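Local coordinates for protein acyl-CoA dehydrogenase (Mycobacterium thermoresistibile, PDB 3PFD) that probably catalyses the FAD-dependent alpha,beta-dehydrogenation of saturated acyl-CoA thioesters to 2,3-dehydroacyl-CoA in fatty acid metabolism, at residues Ser65-Pro70 with Gln76-Val81; Ala82-Ile87 with Ile259-Val264; Glu89-Arg92 with Ala97-Ile100; Lys121-Ala126 with Ser176-Val181. All blocks are in the same frame, centred on the assembly; numbering follows the deposited sequence.

Interaction 1 of 4, residues Ser65-Pro70 with Gln76-Val81; sequences SAIHVP and QGADSV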
loop_
_atom_site.group_PDB
_atom_site.type_symbol
_atom_site.label_atom_id
_atom_site.label_comp_id
_atom_site.label_asym_id
_atom_site.label_seq_id
_atom_site.Cartn_x
_atom_site.Cartn_y
_atom_site.Cartn_z
ATOM N N SER C 65 -16.672 22.001 -25.588
ATOM C CA SER C 65 -15.231 22.225 -25.505
ATOM C C SER C 65 -14.777 23.184 -24.409
ATOM O O SER C 65 -13.603 23.163 -24.019
ATOM C CB SER C 65 -14.683 22.671 -26.853
ATOM O OG SER C 65 -15.045 24.011 -27.089
ATOM N N ALA C 66 -15.677 24.042 -23.932
ATOM C CA ALA C 66 -15.311 25.006 -22.889
ATOM C C ALA C 66 -16.550 25.494 -22.137
ATOM O O ALA C 66 -16.837 26.712 -22.112
ATOM C CB ALA C 66 -14.525 26.198 -23.511
ATOM N N ILE C 67 -17.285 24.552 -21.538
ATOM C CA ILE C 67 -18.612 24.863 -20.983
ATOM C C ILE C 67 -18.594 25.777 -19.757
ATOM O O ILE C 67 -19.634 26.287 -19.362
ATOM C CB ILE C 67 -19.461 23.603 -20.698
ATOM C CG1 ILE C 67 -18.907 22.827 -19.496
ATOM C CG2 ILE C 67 -19.572 22.736 -21.965
ATOM C CD1 ILE C 67 -19.639 21.535 -19.218
ATOM N N HIS C 68 -17.413 25.986 -19.187
ATOM C CA HIS C 68 -17.242 26.803 -17.977
ATOM C C HIS C 68 -17.323 28.316 -18.257
ATOM O O HIS C 68 -17.582 29.103 -17.338
ATOM C CB HIS C 68 -15.885 26.496 -17.337
ATOM C CG HIS C 68 -14.735 26.882 -18.215
ATOM N ND1 HIS C 68 -14.348 26.124 -19.298
ATOM C CD2 HIS C 68 -13.947 27.988 -18.223
ATOM C CE1 HIS C 68 -13.348 26.729 -19.918
ATOM N NE2 HIS C 68 -13.084 27.862 -19.285
ATOM N N VAL C 69 -17.064 28.726 -19.502
ATOM C CA VAL C 69 -17.054 30.157 -19.842
ATOM C C VAL C 69 -18.414 30.768 -19.469
ATOM O O VAL C 69 -19.454 30.249 -19.879
ATOM C CB VAL C 69 -16.745 30.415 -21.353
ATOM C CG1 VAL C 69 -16.663 31.915 -21.619
ATOM C CG2 VAL C 69 -15.430 29.735 -21.777
ATOM N N PRO C 70 -18.407 31.850 -18.668
ATOM C CA PRO C 70 -19.656 32.478 -18.236
ATOM C C PRO C 70 -20.568 32.869 -19.401
ATOM O O PRO C 70 -20.084 33.151 -20.506
ATOM C CB PRO C 70 -19.180 33.721 -17.479
ATOM C CG PRO C 70 -17.841 33.327 -16.949
ATOM C CD PRO C 70 -17.237 32.538 -18.098
ATOM N N GLN C 76 -21.718 28.538 -22.132
ATOM C CA GLN C 76 -22.789 27.765 -21.501
ATOM C C GLN C 76 -22.966 28.120 -20.022
ATOM O O GLN C 76 -23.987 27.794 -19.429
ATOM C CB GLN C 76 -22.537 26.252 -21.613
ATOM C CG GLN C 76 -22.329 25.742 -23.012
ATOM C CD GLN C 76 -23.610 25.384 -23.748
ATOM O OE1 GLN C 76 -24.631 25.002 -23.159
ATOM N NE2 GLN C 76 -23.541 25.469 -25.054
ATOM N N GLY C 77 -21.969 28.764 -19.429
ATOM C CA GLY C 77 -22.013 29.072 -18.005
ATOM C C GLY C 77 -22.327 27.874 -17.111
ATOM O O GLY C 77 -23.007 28.014 -16.106
ATOM N N ALA C 78 -21.813 26.698 -17.468
ATOM C CA ALA C 78 -22.045 25.489 -16.686
ATOM C C ALA C 78 -21.336 25.550 -15.328
ATOM O O ALA C 78 -20.294 26.189 -15.175
ATOM C CB ALA C 78 -21.621 24.248 -17.471
ATOM N N ASP C 79 -21.923 24.900 -14.341
ATOM C CA ASP C 79 -21.335 24.842 -13.012
ATOM C C ASP C 79 -20.089 23.925 -13.059
ATOM O O ASP C 79 -19.910 23.148 -14.007
ATOM C CB ASP C 79 -22.371 24.330 -12.005
ATOM C CG ASP C 79 -22.714 22.862 -12.229
ATOM O OD1 ASP C 79 -21.847 22.005 -11.982
ATOM O OD2 ASP C 79 -23.835 22.556 -12.681
ATOM N N SER C 80 -19.241 24.020 -12.039
ATOM C CA SER C 80 -17.910 23.400 -12.086
ATOM C C SER C 80 -17.934 21.882 -11.974
ATOM O O SER C 80 -16.979 21.216 -12.393
ATOM C CB SER C 80 -17.021 23.983 -10.998
ATOM O OG SER C 80 -17.584 23.708 -9.728
ATOM N N VAL C 81 -18.999 21.335 -11.387
ATOM C CA VAL C 81 -19.186 19.882 -11.355
ATOM C C VAL C 81 -19.510 19.384 -12.781
ATOM O O VAL C 81 -18.979 18.352 -13.224
ATOM C CB VAL C 81 -20.309 19.433 -10.346
ATOM C CG1 VAL C 81 -20.547 17.946 -10.415
ATOM C CG2 VAL C 81 -19.992 19.852 -8.899
HETATM O O HOH W 1 -19.225 27.738 -23.169
HETATM O O HOH W 2 -19.671 28.672 -15.650
#
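Two backbone hydrogen bonds join Ser65-Pro70 to Gln76-Val81, and both take their N-H from the second segment. Ala78 N donates to Ile67 O at 2.9 Å, with an angle of 156° at the hydrogen. One residue earlier, Gly77 N reaches Val69 O at 3.0 Å along a more bent path of 142°. Gly77 turns the chain here with positive phi, and its CA lies 4.1 Å from Pro70 CA.

Two waters extend this polar network. One accepts a hydrogen bond from Gln76 N and donates to Ala66 O; the other donates to His68 O and to Ala78 O, so it bridges two carbonyls that could not bond to each other.

The apolar part belongs to Ile67 and Ala78. The CB of Ala78 sits beside Ile67 CG1 at 3.7 Å and nearly as close to CD1, touching the branch along its length. Ile67 holds CG1 between its backbone N and carbonyl carbon (chi1 71°); CG1 packs on Thr83 of helix 80-91, and the extended chi2 carries CD1 on to Val86. Of the Gln76 side chain, CB makes the contact, 3.7 Å from Ile67 O, before the chain bends at chi2. His68 turns its CB away from the second segment, and its NE2 is hydrogen-bonded to Thr108 OG1 of helix 95-114.

Ala66-Val69 forms a type I beta turn, and Asp79 is the N-cap residue of helix 80-91. The contact thus closes a short connection between helices 53-61 and 80-91 in the alpha-helical N-terminal domain of the acyl-CoA dehydrogenase fold.

Interaction 2 of 4, residues Ala82-Ile87 with Ile259-Val264; sequences ATCIVI and IGAQAV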
loop_
_atom_site.group_PDB
_atom_site.type_symbol
_atom_site.label_atom_id
_atom_site.label_comp_id
_atom_site.label_asym_id
_atom_site.label_seq_id
_atom_site.Cartn_x
_atom_site.Cartn_y
_atom_site.Cartn_z
ATOM N N ALA C 82 -20.377 20.113 -13.493
ATOM C CA ALA C 82 -20.703 19.772 -14.883
ATOM C C ALA C 82 -19.414 19.753 -15.739
ATOM O O ALA C 82 -19.150 18.799 -16.484
ATOM C CB ALA C 82 -21.742 20.746 -15.460
ATOM N N THR C 83 -18.600 20.792 -15.588
ATOM C CA THR C 83 -17.310 20.852 -16.248
ATOM C C THR C 83 -16.433 19.632 -15.910
ATOM O O THR C 83 -15.867 19.051 -16.838
ATOM C CB THR C 83 -16.597 22.159 -15.944
ATOM O OG1 THR C 83 -17.375 23.238 -16.482
ATOM C CG2 THR C 83 -15.225 22.191 -16.586
ATOM N N CYS C 84 -16.371 19.216 -14.629
ATOM C CA CYS C 84 -15.645 17.984 -14.257
ATOM C C CYS C 84 -16.197 16.740 -14.960
ATOM O O CYS C 84 -15.438 15.878 -15.417
ATOM C CB CYS C 84 -15.614 17.743 -12.728
ATOM S SG CYS C 84 -14.557 18.824 -11.775
ATOM N N ILE C 85 -17.517 16.608 -15.010
ATOM C CA ILE C 85 -18.125 15.420 -15.632
ATOM C C ILE C 85 -17.757 15.316 -17.123
ATOM O O ILE C 85 -17.491 14.236 -17.639
ATOM C CB ILE C 85 -19.666 15.359 -15.348
ATOM C CG1 ILE C 85 -19.897 15.017 -13.858
ATOM C CG2 ILE C 85 -20.354 14.345 -16.289
ATOM C CD1 ILE C 85 -21.319 15.318 -13.290
ATOM N N VAL C 86 -17.708 16.460 -17.803
ATOM C CA VAL C 86 -17.331 16.513 -19.232
ATOM C C VAL C 86 -15.896 15.999 -19.376
ATOM O O VAL C 86 -15.629 15.022 -20.110
ATOM C CB VAL C 86 -17.558 17.956 -19.845
ATOM C CG1 VAL C 86 -16.907 18.134 -21.266
ATOM C CG2 VAL C 86 -19.032 18.244 -19.917
ATOM N N ILE C 87 -14.984 16.584 -18.603
ATOM C CA ILE C 87 -13.575 16.201 -18.670
ATOM C C ILE C 87 -13.363 14.720 -18.360
ATOM O O ILE C 87 -12.640 14.030 -19.087
ATOM C CB ILE C 87 -12.728 17.111 -17.776
ATOM C CG1 ILE C 87 -12.687 18.507 -18.407
ATOM C CG2 ILE C 87 -11.316 16.541 -17.530
ATOM C CD1 ILE C 87 -12.465 19.605 -17.413
ATOM N N ILE C 259 -8.246 17.949 -13.115
ATOM C CA ILE C 259 -7.262 16.892 -13.323
ATOM C C ILE C 259 -7.598 15.665 -12.462
ATOM O O ILE C 259 -7.416 14.534 -12.885
ATOM C CB ILE C 259 -5.820 17.385 -13.105
ATOM C CG1 ILE C 259 -5.478 18.493 -14.132
ATOM C CG2 ILE C 259 -4.819 16.220 -13.197
ATOM C CD1 ILE C 259 -5.733 18.135 -15.601
ATOM N N GLY C 260 -8.134 15.886 -11.277
ATOM C CA GLY C 260 -8.754 14.783 -10.532
ATOM C C GLY C 260 -9.815 14.090 -11.371
ATOM O O GLY C 260 -9.849 12.840 -11.465
ATOM N N ALA C 261 -10.701 14.889 -11.978
ATOM C CA ALA C 261 -11.801 14.345 -12.790
ATOM C C ALA C 261 -11.283 13.560 -13.985
ATOM O O ALA C 261 -11.833 12.518 -14.370
ATOM C CB ALA C 261 -12.743 15.483 -13.265
ATOM N N GLN C 262 -10.244 14.093 -14.611
ATOM C CA GLN C 262 -9.569 13.384 -15.694
ATOM C C GLN C 262 -9.077 11.985 -15.245
ATOM O O GLN C 262 -9.274 10.963 -15.936
ATOM C CB GLN C 262 -8.394 14.236 -16.200
ATOM C CG GLN C 262 -7.555 13.589 -17.294
ATOM C CD GLN C 262 -6.393 14.472 -17.676
ATOM O OE1 GLN C 262 -5.398 14.538 -16.968
ATOM N NE2 GLN C 262 -6.533 15.193 -18.783
ATOM N N ALA C 263 -8.429 11.974 -14.091
ATOM C CA ALA C 263 -7.869 10.755 -13.536
ATOM C C ALA C 263 -9.002 9.792 -13.199
ATOM O O ALA C 263 -8.894 8.587 -13.461
ATOM C CB ALA C 263 -7.039 11.063 -12.301
ATOM N N VAL C 264 -10.086 10.312 -12.629
ATOM C CA VAL C 264 -11.265 9.470 -12.327
ATOM C C VAL C 264 -11.745 8.821 -13.643
ATOM O O VAL C 264 -11.982 7.619 -13.693
ATOM C CB VAL C 264 -12.414 10.282 -11.619
ATOM C CG1 VAL C 264 -13.761 9.486 -11.580
ATOM C CG2 VAL C 264 -12.037 10.670 -10.173
#
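With chi1 at -70°, Ile87 sets CG2 anti to its backbone N, and this methyl is the branch that meets Gln262. Gln262 in turn holds its CG anti to its own N (chi1 177°) and runs extended beyond it; CB makes the contact, and the amide lies further along the chain with other partners. The contact is helix-to-helix packing in the acyl-CoA dehydrogenase fold: helix 80-91 of the N-terminal domain lies against helix 256-280 of the C-terminal helical domain, two parts separated by the beta domain along the chain.

Small side chains allow a close approach. The CA atoms of Cys84 and Ala261 are 5.5 Å apart, and those of Ile87 and Gln262 are 5.7 Å apart. Ala261 directs its methyl at the other helix, where it meets Cys84 CB at 3.7 Å and lies 4.1 Å from SG. One turn further along helix 80-91, Ile87 CG2 rests 4.0 Å from Gln262 CB and at a like distance from Gln262 N, the two side chains crossing at a slant. No hydrogen bond joins the segments, and all four touching residues are buried.

The buried amide of Gln262 is satisfied beyond this pair of segments: OE1 is hydrogen-bonded to Tyr376 OH and NE2 to Ser98 OG. Its side chain lies about 9 Å from the bound reduced flavin. Helix 292-321 covers part of the same joint, with Ala316 on Cys84 and Val312 on Ala261. The closest approach of the two segments is made by the Ala261 methyl, which sits 3.5 Å from the backbone oxygen Cys84 O.

Interaction 3 of 4, residues Glu89-Arg92 with Ala97-Ile100; sequences EVAR and ASLI
This is a buried, mainly apolar contact between consecutive helices, in which the end of helix 80-91 meets the beginning of helix 95-114 across a short connection in the N-terminal domain. The two helices belong to the alpha-helical bundle that opens the acyl-CoA dehydrogenase fold. Their nearest CA atoms, those of Ala91 and Ser98, are 4.9 Å apart, and no hydrogen bond links the two segments.

Val90 supplies the larger side chain. Its CG1, anti to the backbone N at chi1 178°, lies over the backbone of the following helix, 3.4 Å from Ser98 N, and also packs on the Ala97 methyl at 3.7 Å. One valine methyl therefore covers the joint between two successive residues. Helices 24-47 and 53-61 continue this apolar layer, with Ile38 touching both Val90 and Ala97, and Leu59 touching Val90.

Ser98 faces helix 80-91 with its CB rather than with a hydrogen bond. The CB is 3.6 Å from Ala91 N. The hydroxyl is turned between the backbone N and the carbonyl carbon (chi1 77°), which brings OG within 3.7 Å of the Ala91 methyl. It is buried and hydrogen-bonded to Cys95 O, one turn back in its own helix. The Ser98 CB thus packs among small apolar groups while its hydroxyl keeps a polar partner. Beside that hydroxyl, the two short side chains meet directly, Ala91 CB lying 3.6 Å from Ser98 CB.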
loop_
_atom_site.group_PDB
_atom_site.type_symbol
_atom_site.label_atom_id
_atom_site.label_comp_id
_atom_site.label_asym_id
_atom_site.label_seq_id
_atom_site.Cartn_x
_atom_site.Cartn_y
_atom_site.Cartn_z
ATOM N N GLU C 89 -15.636 12.225 -18.602
ATOM C CA GLU C 89 -16.220 11.332 -19.607
ATOM C C GLU C 89 -15.384 11.279 -20.890
ATOM O O GLU C 89 -15.337 10.238 -21.587
ATOM C CB GLU C 89 -17.675 11.703 -19.906
ATOM C CG GLU C 89 -18.657 11.305 -18.776
ATOM C CD GLU C 89 -18.758 9.785 -18.560
ATOM O OE1 GLU C 89 -18.516 9.019 -19.502
ATOM O OE2 GLU C 89 -19.061 9.353 -17.434
ATOM N N VAL C 90 -14.725 12.387 -21.210
ATOM C CA VAL C 90 -13.836 12.392 -22.366
ATOM C C VAL C 90 -12.576 11.571 -21.994
ATOM O O VAL C 90 -12.141 10.747 -22.776
ATOM C CB VAL C 90 -13.502 13.831 -22.900
ATOM C CG1 VAL C 90 -12.535 13.775 -24.087
ATOM C CG2 VAL C 90 -14.757 14.540 -23.369
ATOM N N ALA C 91 -12.042 11.753 -20.782
ATOM C CA ALA C 91 -10.790 11.070 -20.388
ATOM C C ALA C 91 -10.932 9.547 -20.312
ATOM O O ALA C 91 -9.952 8.789 -20.515
ATOM C CB ALA C 91 -10.291 11.614 -19.053
ATOM N N ARG C 92 -12.154 9.122 -19.996
ATOM C CA ARG C 92 -12.556 7.718 -19.997
ATOM C C ARG C 92 -12.236 7.039 -21.322
ATOM O O ARG C 92 -11.996 5.817 -21.334
ATOM C CB ARG C 92 -14.069 7.611 -19.721
ATOM C CG ARG C 92 -14.614 6.216 -19.430
ATOM C CD ARG C 92 -16.057 6.275 -18.914
ATOM N NE ARG C 92 -16.670 4.959 -19.035
ATOM C CZ ARG C 92 -17.261 4.489 -20.141
ATOM N NH1 ARG C 92 -17.409 5.255 -21.232
ATOM N NH2 ARG C 92 -17.745 3.243 -20.146
ATOM N N ALA C 97 -7.546 13.912 -25.685
ATOM C CA ALA C 97 -8.749 14.656 -26.031
ATOM C C ALA C 97 -9.323 15.426 -24.845
ATOM O O ALA C 97 -9.774 16.572 -25.012
ATOM C CB ALA C 97 -9.811 13.706 -26.645
ATOM N N SER C 98 -9.328 14.793 -23.657
ATOM C CA SER C 98 -9.834 15.431 -22.434
ATOM C C SER C 98 -9.111 16.746 -22.111
ATOM O O SER C 98 -9.665 17.627 -21.452
ATOM C CB SER C 98 -9.790 14.469 -21.211
ATOM O OG SER C 98 -8.465 14.351 -20.691
ATOM N N LEU C 99 -7.885 16.884 -22.610
ATOM C CA LEU C 99 -7.106 18.094 -22.355
ATOM C C LEU C 99 -7.599 19.309 -23.163
ATOM O O LEU C 99 -7.185 20.441 -22.898
ATOM C CB LEU C 99 -5.613 17.817 -22.589
ATOM C CG LEU C 99 -4.929 16.968 -21.501
ATOM C CD1 LEU C 99 -3.589 16.418 -21.985
ATOM C CD2 LEU C 99 -4.716 17.802 -20.250
ATOM N N ILE C 100 -8.475 19.085 -24.139
ATOM C CA ILE C 100 -9.109 20.212 -24.861
ATOM C C ILE C 100 -9.997 20.984 -23.876
ATOM O O ILE C 100 -9.726 22.178 -23.590
ATOM C CB ILE C 100 -9.901 19.722 -26.116
ATOM C CG1 ILE C 100 -8.955 19.063 -27.133
ATOM C CG2 ILE C 100 -10.741 20.861 -26.746
ATOM C CD1 ILE C 100 -9.687 18.128 -28.105
#

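Interaction 4 of 4, residues Lys121-Ala126 with Ser176-Val181; sequences KQVLPA and STWYTV
Val123 lays one methyl over the face of the Trp178 indole. It is a CH-pi contact that joins helix 117-129 of the N-terminal domain to strand 178-184 of the beta domain in the acyl-CoA dehydrogenase fold. CG2 stands 3.6 Å from the centroid of the six-membered ring and only 8° off its normal, almost directly above the centre.

The other methyl is set anti to the backbone N (chi1 173°). From there CG1 reaches the five-membered ring, 3.9 Å from Trp178 CG, so the branched side chain spans both rings of the indole. Trp178 is directed toward the helix and buries more surface in this contact than any other residue of the two segments.

Its indole also has His200 of strand 194-200 as an edge-to-face partner. The apolar seam continues from Val123 to Met198 on that strand and to Leu111 of helix 95-114.

No hydrogen bond crosses between the segments. Gln122 contributes its backbone, while its side-chain NE2 is bonded to Glu118 O within the same helix. Its carbonyl comes near the benzo ring, with Gln122 O 4.0 Å from Trp178 CZ2.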
loop_
_atom_site.group_PDB
_atom_site.type_symbol
_atom_site.label_atom_id
_atom_site.label_comp_id
_atom_site.label_asym_id
_atom_site.label_seq_id
_atom_site.Cartn_x
_atom_site.Cartn_y
_atom_site.Cartn_z
ATOM N N LYS C 121 -13.770 40.292 -22.878
ATOM C CA LYS C 121 -14.585 40.369 -24.080
ATOM C C LYS C 121 -13.792 40.011 -25.353
ATOM O O LYS C 121 -14.341 39.440 -26.265
ATOM C CB LYS C 121 -15.282 41.746 -24.179
ATOM N N GLN C 122 -12.501 40.334 -25.385
ATOM C CA GLN C 122 -11.610 39.997 -26.498
ATOM C C GLN C 122 -11.346 38.494 -26.650
ATOM O O GLN C 122 -11.255 37.985 -27.769
ATOM C CB GLN C 122 -10.267 40.685 -26.309
ATOM C CG GLN C 122 -10.027 41.868 -27.201
ATOM C CD GLN C 122 -8.929 42.758 -26.673
ATOM O OE1 GLN C 122 -7.827 42.781 -27.212
ATOM N NE2 GLN C 122 -9.220 43.488 -25.598
ATOM N N VAL C 123 -11.219 37.810 -25.512
ATOM C CA VAL C 123 -10.706 36.434 -25.463
ATOM C C VAL C 123 -11.786 35.374 -25.347
ATOM O O VAL C 123 -11.831 34.470 -26.145
ATOM C CB VAL C 123 -9.691 36.242 -24.293
ATOM C CG1 VAL C 123 -9.308 34.761 -24.155
ATOM C CG2 VAL C 123 -8.469 37.098 -24.493
ATOM N N LEU C 124 -12.657 35.505 -24.353
ATOM C CA LEU C 124 -13.605 34.450 -23.995
ATOM C C LEU C 124 -14.661 34.049 -25.030
ATOM O O LEU C 124 -15.016 32.873 -25.088
ATOM C CB LEU C 124 -14.264 34.752 -22.640
ATOM C CG LEU C 124 -13.279 34.989 -21.490
ATOM C CD1 LEU C 124 -13.997 35.571 -20.299
ATOM C CD2 LEU C 124 -12.539 33.703 -21.122
ATOM N N PRO C 125 -15.185 35.001 -25.828
ATOM C CA PRO C 125 -16.191 34.609 -26.829
ATOM C C PRO C 125 -15.691 33.573 -27.856
ATOM O O PRO C 125 -16.416 32.641 -28.188
ATOM C CB PRO C 125 -16.550 35.939 -27.504
ATOM C CG PRO C 125 -16.309 36.957 -26.452
ATOM C CD PRO C 125 -15.087 36.471 -25.710
ATOM N N ALA C 126 -14.464 33.735 -28.339
ATOM C CA ALA C 126 -13.880 32.765 -29.259
ATOM C C ALA C 126 -13.653 31.400 -28.582
ATOM O O ALA C 126 -13.852 30.362 -29.206
ATOM C CB ALA C 126 -12.582 33.311 -29.858
ATOM N N SER C 176 -3.323 26.203 -29.922
ATOM C CA SER C 176 -4.011 27.291 -29.241
ATOM C C SER C 176 -3.896 28.631 -29.973
ATOM O O SER C 176 -2.899 28.902 -30.656
ATOM C CB SER C 176 -3.539 27.418 -27.784
ATOM O OG SER C 176 -4.090 26.374 -26.987
ATOM N N THR C 177 -4.936 29.449 -29.796
ATOM C CA THR C 177 -5.013 30.812 -30.298
ATOM C C THR C 177 -4.580 31.805 -29.209
ATOM O O THR C 177 -3.836 32.756 -29.494
ATOM C CB THR C 177 -6.453 31.120 -30.781
ATOM O OG1 THR C 177 -6.785 30.268 -31.891
ATOM C CG2 THR C 177 -6.604 32.576 -31.221
ATOM N N TRP C 178 -5.018 31.554 -27.966
ATOM C CA TRP C 178 -4.770 32.440 -26.831
ATOM C C TRP C 178 -3.957 31.731 -25.763
ATOM O O TRP C 178 -4.175 30.554 -25.480
ATOM C CB TRP C 178 -6.082 32.893 -26.215
ATOM C CG TRP C 178 -6.796 33.992 -26.978
ATOM C CD1 TRP C 178 -7.957 33.880 -27.691
ATOM C CD2 TRP C 178 -6.407 35.364 -27.053
ATOM N NE1 TRP C 178 -8.316 35.110 -28.205
ATOM C CE2 TRP C 178 -7.377 36.034 -27.832
ATOM C CE3 TRP C 178 -5.325 36.091 -26.543
ATOM C CZ2 TRP C 178 -7.289 37.406 -28.130
ATOM C CZ3 TRP C 178 -5.238 37.453 -26.836
ATOM C CH2 TRP C 178 -6.222 38.096 -27.615
ATOM N N TYR C 179 -3.030 32.467 -25.166
ATOM C CA TYR C 179 -2.086 31.904 -24.208
ATOM C C TYR C 179 -2.033 32.835 -23.018
ATOM O O TYR C 179 -1.773 34.022 -23.179
ATOM C CB TYR C 179 -0.677 31.801 -24.805
ATOM C CG TYR C 179 -0.474 30.764 -25.911
ATOM C CD1 TYR C 179 -0.948 30.986 -27.206
ATOM C CD2 TYR C 179 0.233 29.580 -25.669
ATOM C CE1 TYR C 179 -0.763 30.049 -28.230
ATOM C CE2 TYR C 179 0.431 28.626 -26.703
ATOM C CZ TYR C 179 -0.059 28.877 -27.976
ATOM O OH TYR C 179 0.135 27.963 -28.998
ATOM N N THR C 180 -2.258 32.284 -21.826
ATOM C CA THR C 180 -2.031 33.015 -20.582
ATOM C C THR C 180 -0.568 32.809 -20.195
ATOM O O THR C 180 -0.169 31.707 -19.796
ATOM C CB THR C 180 -2.988 32.512 -19.482
ATOM O OG1 THR C 180 -4.338 32.692 -19.921
ATOM C CG2 THR C 180 -2.781 33.224 -18.145
ATOM N N VAL C 181 0.233 33.860 -20.339
ATOM C CA VAL C 181 1.671 33.774 -20.070
ATOM C C VAL C 181 2.046 34.553 -18.806
ATOM O O VAL C 181 1.631 35.715 -18.628
ATOM C CB VAL C 181 2.503 34.309 -21.272
ATOM C CG1 VAL C 181 3.992 34.096 -21.032
ATOM C CG2 VAL C 181 2.075 33.655 -22.589
#

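From the N terminus, interaction 1 closes first, a short loop that leads into helix 80-91. That helix then takes part in interactions 2 and 3. Interaction 2 spans 172 residues to reach helix 256-280, joining the N-terminal and C-terminal helical domains; interactions 3 and 4 both nest inside its loop. Interaction 3 ties consecutive helices 80-91 and 95-114, and touches interaction 2 at Gln262. Interaction 4 follows in series, fastening helix 117-129 to the beta domain. Interaction 1 touches interaction 2 through Ile67 and His68, and interaction 4 through Val69 on Leu124, whereas interactions 2 and 4 stay about 12 Å apart at their nearest atoms.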